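Long-range contacts in diaminopropionate ammonia-lyase (PDB 4D9I), which catalyses the pyridoxal 5'-phosphate-dependent alpha,beta-elimination of both L- and D-diaminopropionate to pyruvate and ammonia: residues Ala82-Gln87 and Pro199-Gln204; Pro224-Leu229 and Leu363-Asp368; Leu253-Val258 and Cys305-Ile310. All coordinates share one frame; numbering follows the deposited sequence.

Interaction 1 of 3, residues Ala82-Gln87 and Pro199-Gln204; sequences AYAIAQ and PTWIMQ
Gln87 lies flat against the indole of Trp201 where two helices, 81-93 and 197-206, pack in the fold type II pyridoxal-phosphate enzyme. The short segments run at 131° to each other, their axes 8.0 Å apart at the closest, and the contact shows how a single indole can anchor one side of a helix pair. CB of Gln87 sits over the centre of the six-membered ring, a CH-pi contact 3.4 Å from the centroid. Gln87 then bends at chi2, which lays its amide over the pyrrole part of the indole; amide and ring planes are only 4° apart, and CD rests 3.5 Å from NE1 of Trp201. With an alanine in place of Trp201, the Gln87 amide would probably lose the surface it stacks on and be free to turn, and a gap would open between the helices.

Beside the stack, the small Ala84 meets the other helix. Its CB touches CB of Trp201 and, at 3.7 Å, CG1 of Ile202, and the backbones come close: the CA atoms of Ala84 and Trp201 are 5.2 Å apart. Outside the pair, Phe35 of helix 26-36 meets the Tyr83 ring. That ring, with CG swung away from the backbone N (chi1 -166°), presents its edge to helix 197-206, the carbonyl O of Trp201 lying at that edge, in the ring plane, 3.4 Å from CD2 of Tyr83.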
loop_
_atom_site.group_PDB
_atom_site.type_symbol
_atom_site.label_atom_id
_atom_site.label_comp_id
_atom_site.label_asym_id
_atom_site.label_seq_id
_atom_site.Cartn_x
_atom_site.Cartn_y
_atom_site.Cartn_z
ATOM N N ALA B 82 24.900 -18.548 5.322
ATOM C CA ALA B 82 25.014 -19.433 6.483
ATOM C C ALA B 82 25.464 -20.842 6.116
ATOM O O ALA B 82 26.228 -21.459 6.863
ATOM C CB ALA B 82 23.712 -19.465 7.287
ATOM N N TYR B 83 25.001 -21.343 4.968
ATOM C CA TYR B 83 25.375 -22.685 4.503
ATOM C C TYR B 83 26.873 -22.740 4.201
ATOM O O TYR B 83 27.564 -23.671 4.616
ATOM C CB TYR B 83 24.564 -23.076 3.271
ATOM C CG TYR B 83 24.621 -24.546 2.890
ATOM C CD1 TYR B 83 24.425 -25.557 3.844
ATOM C CD2 TYR B 83 24.804 -24.926 1.558
ATOM C CE1 TYR B 83 24.452 -26.897 3.479
ATOM C CE2 TYR B 83 24.815 -26.263 1.185
ATOM C CZ TYR B 83 24.642 -27.238 2.148
ATOM O OH TYR B 83 24.658 -28.552 1.765
ATOM N N ALA B 84 27.371 -21.721 3.507
ATOM C CA ALA B 84 28.782 -21.633 3.211
ATOM C C ALA B 84 29.628 -21.510 4.471
ATOM O O ALA B 84 30.678 -22.149 4.588
ATOM C CB ALA B 84 29.048 -20.479 2.267
ATOM N N ILE B 85 29.180 -20.696 5.417
ATOM C CA ILE B 85 29.924 -20.499 6.658
ATOM C C ILE B 85 30.019 -21.795 7.484
ATOM O O ILE B 85 31.086 -22.142 8.038
ATOM C CB ILE B 85 29.363 -19.280 7.427
ATOM C CG1 ILE B 85 29.925 -18.005 6.773
ATOM C CG2 ILE B 85 29.781 -19.322 8.893
ATOM C CD1 ILE B 85 28.931 -16.880 6.657
ATOM N N ALA B 86 28.911 -22.523 7.542
ATOM C CA ALA B 86 28.866 -23.804 8.235
ATOM C C ALA B 86 29.733 -24.837 7.507
ATOM O O ALA B 86 30.461 -25.595 8.146
ATOM C CB ALA B 86 27.420 -24.292 8.346
ATOM N N GLN B 87 29.657 -24.865 6.173
ATOM C CA GLN B 87 30.528 -25.738 5.377
ATOM C C GLN B 87 32.018 -25.470 5.652
ATOM O O GLN B 87 32.818 -26.402 5.837
ATOM C CB GLN B 87 30.238 -25.590 3.878
ATOM C CG GLN B 87 28.859 -26.085 3.414
ATOM C CD GLN B 87 28.842 -27.566 3.072
ATOM O OE1 GLN B 87 27.867 -28.079 2.512
ATOM N NE2 GLN B 87 29.903 -28.251 3.393
ATOM N N PRO B 199 31.148 -19.593 -3.345
ATOM C CA PRO B 199 29.916 -19.244 -4.100
ATOM C C PRO B 199 29.073 -20.440 -4.576
ATOM O O PRO B 199 27.872 -20.321 -4.703
ATOM C CB PRO B 199 30.439 -18.482 -5.332
ATOM C CG PRO B 199 31.901 -18.623 -5.325
ATOM C CD PRO B 199 32.347 -18.974 -3.937
ATOM N N THR B 200 29.702 -21.578 -4.861
ATOM C CA THR B 200 28.956 -22.798 -5.125
ATOM C C THR B 200 28.067 -23.163 -3.923
ATOM O O THR B 200 26.864 -23.418 -4.093
ATOM C CB THR B 200 29.907 -23.959 -5.495
ATOM O OG1 THR B 200 30.599 -23.624 -6.707
ATOM C CG2 THR B 200 29.133 -25.257 -5.711
ATOM N N TRP B 201 28.634 -23.162 -2.713
ATOM C CA TRP B 201 27.833 -23.486 -1.529
ATOM C C TRP B 201 26.698 -22.517 -1.361
ATOM O O TRP B 201 25.573 -22.909 -1.009
ATOM C CB TRP B 201 28.670 -23.496 -0.262
ATOM C CG TRP B 201 29.531 -24.727 -0.066
ATOM C CD1 TRP B 201 29.227 -26.037 -0.405
ATOM C CD2 TRP B 201 30.850 -24.794 0.571
ATOM N NE1 TRP B 201 30.250 -26.886 -0.055
ATOM C CE2 TRP B 201 31.247 -26.203 0.548
ATOM C CE3 TRP B 201 31.710 -23.860 1.147
ATOM C CZ2 TRP B 201 32.462 -26.633 1.068
ATOM C CZ3 TRP B 201 32.930 -24.310 1.668
ATOM C CH2 TRP B 201 33.292 -25.664 1.634
ATOM N N ILE B 202 26.993 -21.243 -1.589
ATOM C CA ILE B 202 25.991 -20.186 -1.453
ATOM C C ILE B 202 24.808 -20.420 -2.394
ATOM O O ILE B 202 23.655 -20.290 -1.992
ATOM C CB ILE B 202 26.602 -18.788 -1.658
ATOM C CG1 ILE B 202 27.494 -18.436 -0.465
ATOM C CG2 ILE B 202 25.504 -17.739 -1.832
ATOM C CD1 ILE B 202 28.428 -17.261 -0.696
ATOM N N MET B 203 25.104 -20.796 -3.641
ATOM C CA MET B 203 24.070 -21.009 -4.645
ATOM C C MET B 203 23.250 -22.248 -4.379
ATOM O O MET B 203 22.038 -22.264 -4.608
ATOM C CB MET B 203 24.689 -21.100 -6.035
ATOM C CG MET B 203 25.147 -19.745 -6.531
ATOM S SD MET B 203 26.200 -19.924 -7.971
ATOM C CE MET B 203 24.979 -20.437 -9.189
ATOM N N GLN B 204 23.911 -23.287 -3.890
ATOM C CA GLN B 204 23.207 -24.478 -3.457
ATOM C C GLN B 204 22.299 -24.170 -2.257
ATOM O O GLN B 204 21.148 -24.627 -2.205
ATOM C CB GLN B 204 24.202 -25.583 -3.132
ATOM C CG GLN B 204 24.971 -26.072 -4.354
ATOM C CD GLN B 204 26.082 -27.063 -4.025
ATOM O OE1 GLN B 204 26.666 -27.024 -2.955
ATOM N NE2 GLN B 204 26.383 -27.946 -4.963
#

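Interaction 2 of 3, residues Pro224-Leu229 and Leu363-Asp368; sequences PTHVLL and LALNKD
His226, at the start of strand 226-230, points its imidazole at the turn that ends helix 356-363, and this one ring carries most of the contact. The case illustrates how the C-terminal end of a helix, with its outward carbonyls, can be tied to a neighbouring strand in an alpha/beta fold. Ala364 has a positive phi (58°) and closes the helix in a Schellman motif, before the chain runs on to strand 370-375.

The polar contacts lie round the edge of the ring. NE2 of His226 gives a weak hydrogen bond to the carbonyl O of Leu363, 3.0 Å away in the ring plane, with an N-H...O angle of 134°. The carbonyl O of Ala364 is also near this edge, 3.1 Å from NE2. At ND1, the neighbouring Thr225 OG1 forms a 2.7 Å hydrogen bond to the same ring; the hydroxyl also bonds to the backbone N of Val370. Within the loop, Asn366 OD1 accepts from the N of Asp368 in an Asx turn.

Apolar packing uses a face instead. Leu365 places CD2 over the centre of the imidazole, a CH-pi contact 3.7 Å from the centroid, while outside the two segments the ring stacks with that of His254.

The ND1 bond, the weaker one at NE2 and the methyl over the face together probably restrict rotation of the His226 ring, and the cluster of carbonyl oxygens about NE2 would probably favour a proton on that nitrogen.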
loop_
_atom_site.group_PDB
_atom_site.type_symbol
_atom_site.label_atom_id
_atom_site.label_comp_id
_atom_site.label_asym_id
_atom_site.label_seq_id
_atom_site.Cartn_x
_atom_site.Cartn_y
_atom_site.Cartn_z
ATOM N N PRO B 224 4.176 -24.315 -12.206
ATOM C CA PRO B 224 4.467 -23.021 -12.821
ATOM C C PRO B 224 4.765 -23.143 -14.327
ATOM O O PRO B 224 5.459 -24.077 -14.760
ATOM C CB PRO B 224 5.700 -22.547 -12.056
ATOM C CG PRO B 224 6.392 -23.805 -11.606
ATOM C CD PRO B 224 5.348 -24.897 -11.531
ATOM N N THR B 225 4.244 -22.203 -15.108
ATOM C CA THR B 225 4.636 -22.065 -16.504
ATOM C C THR B 225 5.813 -21.093 -16.658
ATOM O O THR B 225 6.600 -21.217 -17.610
ATOM C CB THR B 225 3.466 -21.528 -17.356
ATOM O OG1 THR B 225 2.976 -20.326 -16.754
ATOM C CG2 THR B 225 2.340 -22.557 -17.447
ATOM N N HIS B 226 5.907 -20.123 -15.743
ATOM C CA HIS B 226 6.915 -19.055 -15.787
ATOM C C HIS B 226 7.606 -18.869 -14.472
ATOM O O HIS B 226 7.037 -19.184 -13.426
ATOM C CB HIS B 226 6.260 -17.712 -16.138
ATOM C CG HIS B 226 5.652 -17.675 -17.509
ATOM N ND1 HIS B 226 4.554 -18.381 -17.829
ATOM C CD2 HIS B 226 6.035 -17.002 -18.664
ATOM C CE1 HIS B 226 4.236 -18.177 -19.128
ATOM N NE2 HIS B 226 5.151 -17.341 -19.645
ATOM N N VAL B 227 8.834 -18.340 -14.520
ATOM C CA VAL B 227 9.491 -17.785 -13.336
ATOM C C VAL B 227 10.252 -16.506 -13.712
ATOM O O VAL B 227 10.946 -16.453 -14.746
ATOM C CB VAL B 227 10.379 -18.820 -12.596
ATOM C CG1 VAL B 227 11.532 -19.319 -13.468
ATOM C CG2 VAL B 227 10.899 -18.253 -11.272
ATOM N N LEU B 228 10.050 -15.464 -12.908
ATOM C CA LEU B 228 10.809 -14.239 -13.038
ATOM C C LEU B 228 11.853 -14.217 -11.941
ATOM O O LEU B 228 11.536 -14.386 -10.756
ATOM C CB LEU B 228 9.906 -12.997 -12.990
ATOM C CG LEU B 228 9.326 -12.645 -14.382
ATOM C CD1 LEU B 228 8.195 -13.597 -14.754
ATOM C CD2 LEU B 228 8.832 -11.200 -14.466
ATOM N N LEU B 229 13.098 -14.020 -12.342
ATOM C CA LEU B 229 14.198 -14.035 -11.407
ATOM C C LEU B 229 15.033 -12.768 -11.581
ATOM O O LEU B 229 15.680 -12.576 -12.617
ATOM C CB LEU B 229 15.054 -15.311 -11.627
ATOM C CG LEU B 229 14.389 -16.670 -11.332
ATOM C CD1 LEU B 229 15.264 -17.833 -11.825
ATOM C CD2 LEU B 229 14.099 -16.812 -9.837
ATOM N N LEU B 363 6.339 -12.528 -23.977
ATOM C CA LEU B 363 6.623 -13.220 -22.722
ATOM C C LEU B 363 5.837 -14.516 -22.559
ATOM O O LEU B 363 6.038 -15.229 -21.583
ATOM C CB LEU B 363 6.398 -12.290 -21.507
ATOM C CG LEU B 363 7.235 -11.006 -21.475
ATOM C CD1 LEU B 363 6.653 -9.983 -20.500
ATOM C CD2 LEU B 363 8.714 -11.271 -21.191
ATOM N N ALA B 364 4.972 -14.828 -23.532
ATOM C CA ALA B 364 4.104 -16.013 -23.483
ATOM C C ALA B 364 3.207 -16.025 -22.239
ATOM O O ALA B 364 2.832 -17.081 -21.726
ATOM C CB ALA B 364 4.917 -17.306 -23.606
ATOM N N LEU B 365 2.865 -14.837 -21.761
ATOM C CA LEU B 365 1.841 -14.710 -20.730
ATOM C C LEU B 365 0.439 -14.712 -21.340
ATOM O O LEU B 365 0.146 -13.954 -22.267
ATOM C CB LEU B 365 2.061 -13.442 -19.909
ATOM C CG LEU B 365 3.448 -13.401 -19.242
ATOM C CD1 LEU B 365 3.719 -11.994 -18.729
ATOM C CD2 LEU B 365 3.553 -14.420 -18.120
ATOM N N ASN B 366 -0.415 -15.584 -20.826
ATOM C CA ASN B 366 -1.793 -15.666 -21.279
ATOM C C ASN B 366 -2.634 -16.168 -20.114
ATOM O O ASN B 366 -2.110 -16.337 -18.997
ATOM C CB ASN B 366 -1.899 -16.588 -22.508
ATOM C CG ASN B 366 -1.324 -17.972 -22.252
ATOM O OD1 ASN B 366 -1.237 -18.420 -21.106
ATOM N ND2 ASN B 366 -0.906 -18.645 -23.316
ATOM N N LYS B 367 -3.914 -16.447 -20.375
ATOM C CA LYS B 367 -4.860 -16.826 -19.317
ATOM C C LYS B 367 -4.544 -18.182 -18.645
ATOM O O LYS B 367 -5.098 -18.494 -17.584
ATOM C CB LYS B 367 -6.302 -16.807 -19.841
ATOM N N ASP B 368 -3.646 -18.965 -19.243
ATOM C CA ASP B 368 -3.175 -20.203 -18.613
ATOM C C ASP B 368 -1.888 -20.049 -17.786
ATOM O O ASP B 368 -1.474 -20.988 -17.095
ATOM C CB ASP B 368 -2.957 -21.287 -19.670
ATOM C CG ASP B 368 -4.231 -21.640 -20.410
ATOM O OD1 ASP B 368 -5.278 -21.837 -19.758
ATOM O OD2 ASP B 368 -4.195 -21.687 -21.646
#

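Interaction 3 of 3, residues Leu253-Val258 and Cys305-Ile310; sequences LHSIIV and CATQFI
The imidazole of His254 carries Thr307 on one face and Gln308 at its edge. The methyl CG2 of Thr307 stands over the ring centre in a CH-pi contact, 3.9 Å from the centroid. At the edge, NE2 donates to OE1 of Gln308 at 2.8 Å and nearly straight (166°). The oxygen lies in the ring plane, but the N-H reaches it from well above the amide plane, ring and amide being turned 72° apart. The far end of that amide, NE2 of Gln308, bonds to Asp12 OD1 and to the O of Lys362. The ring of Phe309 meets CG1 of Ile257 obliquely.

These groups flank a parallel pairing of strands 254-260 and 308-312, a worked example of neighbouring beta strands in the seven-stranded mixed sheet. Ile257 bonds with both its N and its O to the neighbouring strand: its N donates to the O of Gln308, and its O accepts from the N of Ile310 at 2.7 Å. Ser255 O receives the N of Gln308 and, weakly, that of Thr307. On the sheet face shared by Ile256, Gln308 and Ile310, CG2 of Ile256 is pressed tightly against CD1 of Ile310 (3.4 Å).

Where the strands begin, side-chain hydroxyls take over. With chi1 at 56°, the Ser255 hydroxyl lies between its own N and carbonyl carbon, and there OG accepts from the N of Thr307 and donates to a water. That water, in turn, donates to the O of Leu253 and of Cys305. Thr307 OG1 accepts from the N of Ser255 at 2.9 Å.

Backbone polar groups just ahead of the regular pairing thus find partners in hydroxyls and water, which satisfies them within a largely buried contact.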
loop_
_atom_site.group_PDB
_atom_site.type_symbol
_atom_site.label_atom_id
_atom_site.label_comp_id
_atom_site.label_asym_id
_atom_site.label_seq_id
_atom_site.Cartn_x
_atom_site.Cartn_y
_atom_site.Cartn_z
ATOM N N LEU B 253 9.763 -24.553 -18.796
ATOM C CA LEU B 253 9.737 -23.433 -17.878
ATOM C C LEU B 253 10.184 -22.160 -18.576
ATOM O O LEU B 253 11.320 -22.048 -19.051
ATOM C CB LEU B 253 10.560 -23.724 -16.615
ATOM C CG LEU B 253 10.546 -22.701 -15.467
ATOM C CD1 LEU B 253 9.136 -22.274 -15.041
ATOM C CD2 LEU B 253 11.324 -23.248 -14.278
ATOM N N HIS B 254 9.273 -21.202 -18.646
ATOM C CA HIS B 254 9.581 -19.944 -19.295
ATOM C C HIS B 254 10.186 -19.025 -18.273
ATOM O O HIS B 254 9.481 -18.382 -17.504
ATOM C CB HIS B 254 8.342 -19.338 -19.951
ATOM C CG HIS B 254 8.649 -18.149 -20.828
ATOM N ND1 HIS B 254 8.232 -18.065 -22.095
ATOM C CD2 HIS B 254 9.374 -16.977 -20.570
ATOM C CE1 HIS B 254 8.652 -16.903 -22.631
ATOM N NE2 HIS B 254 9.366 -16.247 -21.703
ATOM N N SER B 255 11.514 -19.001 -18.235
ATOM C CA SER B 255 12.221 -18.242 -17.224
ATOM C C SER B 255 12.656 -16.906 -17.779
ATOM O O SER B 255 13.197 -16.819 -18.883
ATOM C CB SER B 255 13.445 -19.023 -16.708
ATOM O OG SER B 255 14.297 -19.383 -17.776
ATOM N N ILE B 256 12.452 -15.876 -16.974
ATOM C CA ILE B 256 12.751 -14.518 -17.355
ATOM C C ILE B 256 13.665 -13.918 -16.287
ATOM O O ILE B 256 13.283 -13.814 -15.127
ATOM C CB ILE B 256 11.458 -13.664 -17.475
ATOM C CG1 ILE B 256 10.499 -14.265 -18.517
ATOM C CG2 ILE B 256 11.803 -12.257 -17.895
ATOM C CD1 ILE B 256 9.038 -13.925 -18.266
ATOM N N ILE B 257 14.854 -13.510 -16.710
ATOM C CA ILE B 257 15.849 -12.868 -15.841
ATOM C C ILE B 257 15.637 -11.359 -15.932
ATOM O O ILE B 257 15.494 -10.804 -17.037
ATOM C CB ILE B 257 17.274 -13.234 -16.300
ATOM C CG1 ILE B 257 17.378 -14.741 -16.602
ATOM C CG2 ILE B 257 18.318 -12.792 -15.273
ATOM C CD1 ILE B 257 16.923 -15.666 -15.480
ATOM N N VAL B 258 15.578 -10.708 -14.772
ATOM C CA VAL B 258 15.259 -9.302 -14.711
ATOM C C VAL B 258 16.392 -8.463 -14.112
ATOM O O VAL B 258 16.847 -8.718 -12.995
ATOM C CB VAL B 258 13.954 -9.093 -13.896
ATOM C CG1 VAL B 258 13.573 -7.621 -13.886
ATOM C CG2 VAL B 258 12.845 -9.934 -14.499
ATOM N N CYS B 305 19.987 -22.121 -19.849
ATOM C CA CYS B 305 18.631 -22.495 -19.475
ATOM C C CYS B 305 17.601 -21.359 -19.388
ATOM O O CYS B 305 16.391 -21.626 -19.377
ATOM C CB CYS B 305 18.662 -23.270 -18.157
ATOM S SG CYS B 305 19.249 -24.959 -18.339
ATOM N N ALA B 306 18.057 -20.110 -19.303
ATOM C CA ALA B 306 17.130 -18.966 -19.242
ATOM C C ALA B 306 16.409 -18.762 -20.573
ATOM O O ALA B 306 17.009 -18.873 -21.634
ATOM C CB ALA B 306 17.864 -17.699 -18.848
ATOM N N THR B 307 15.121 -18.441 -20.527
ATOM C CA THR B 307 14.374 -18.276 -21.768
ATOM C C THR B 307 14.602 -16.876 -22.326
ATOM O O THR B 307 14.861 -16.710 -23.517
ATOM C CB THR B 307 12.864 -18.540 -21.581
ATOM O OG1 THR B 307 12.684 -19.707 -20.763
ATOM C CG2 THR B 307 12.183 -18.748 -22.949
ATOM N N GLN B 308 14.539 -15.881 -21.445
ATOM C CA GLN B 308 14.637 -14.488 -21.828
ATOM C C GLN B 308 15.365 -13.648 -20.792
ATOM O O GLN B 308 15.375 -13.965 -19.606
ATOM C CB GLN B 308 13.234 -13.909 -22.048
ATOM C CG GLN B 308 12.650 -14.236 -23.413
ATOM C CD GLN B 308 11.154 -13.996 -23.482
ATOM O OE1 GLN B 308 10.488 -13.847 -22.453
ATOM N NE2 GLN B 308 10.616 -13.967 -24.688
ATOM N N PHE B 309 15.968 -12.566 -21.259
ATOM C CA PHE B 309 16.565 -11.573 -20.382
ATOM C C PHE B 309 15.795 -10.271 -20.536
ATOM O O PHE B 309 15.443 -9.901 -21.649
ATOM C CB PHE B 309 18.019 -11.354 -20.770
ATOM C CG PHE B 309 18.813 -12.623 -20.873
ATOM C CD1 PHE B 309 19.262 -13.076 -22.105
ATOM C CD2 PHE B 309 19.105 -13.367 -19.736
ATOM C CE1 PHE B 309 20.005 -14.249 -22.208
ATOM C CE2 PHE B 309 19.843 -14.544 -19.836
ATOM C CZ PHE B 309 20.285 -14.981 -21.067
ATOM N N ILE B 310 15.540 -9.591 -19.420
ATOM C CA ILE B 310 14.904 -8.272 -19.434
ATOM C C ILE B 310 15.826 -7.214 -18.824
ATOM O O ILE B 310 16.408 -7.420 -17.755
ATOM C CB ILE B 310 13.544 -8.262 -18.695
ATOM C CG1 ILE B 310 12.479 -8.976 -19.537
ATOM C CG2 ILE B 310 13.091 -6.827 -18.395
ATOM C CD1 ILE B 310 11.107 -9.082 -18.899
HETATM O O HOH W 1 13.906 -22.081 -18.059
HETATM O O HOH W 2 12.659 -22.270 -21.836
#

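Interactions 2 and 3 belong to one sheet region of the chain, with centres 10 Å apart: strands 226-230 and 254-260 are neighbours in the mixed sheet, and the N of Ile256 lies 2.8 Å from the O of Val227. Leu363 joins them from the helix side, its CD2 3.4 Å from OE1 of Gln308. Along the chain, interaction 3 is nested inside the loop that interaction 2 closes. Interaction 1 precedes both and stands apart, its centre 30 Å from that of interaction 2 and 25 Å from that of interaction 3. All three lie away from Lys77, which carries the cofactor, and Asp120, although the side chain of Ile202 is about 8 Å from a bound Tris molecule.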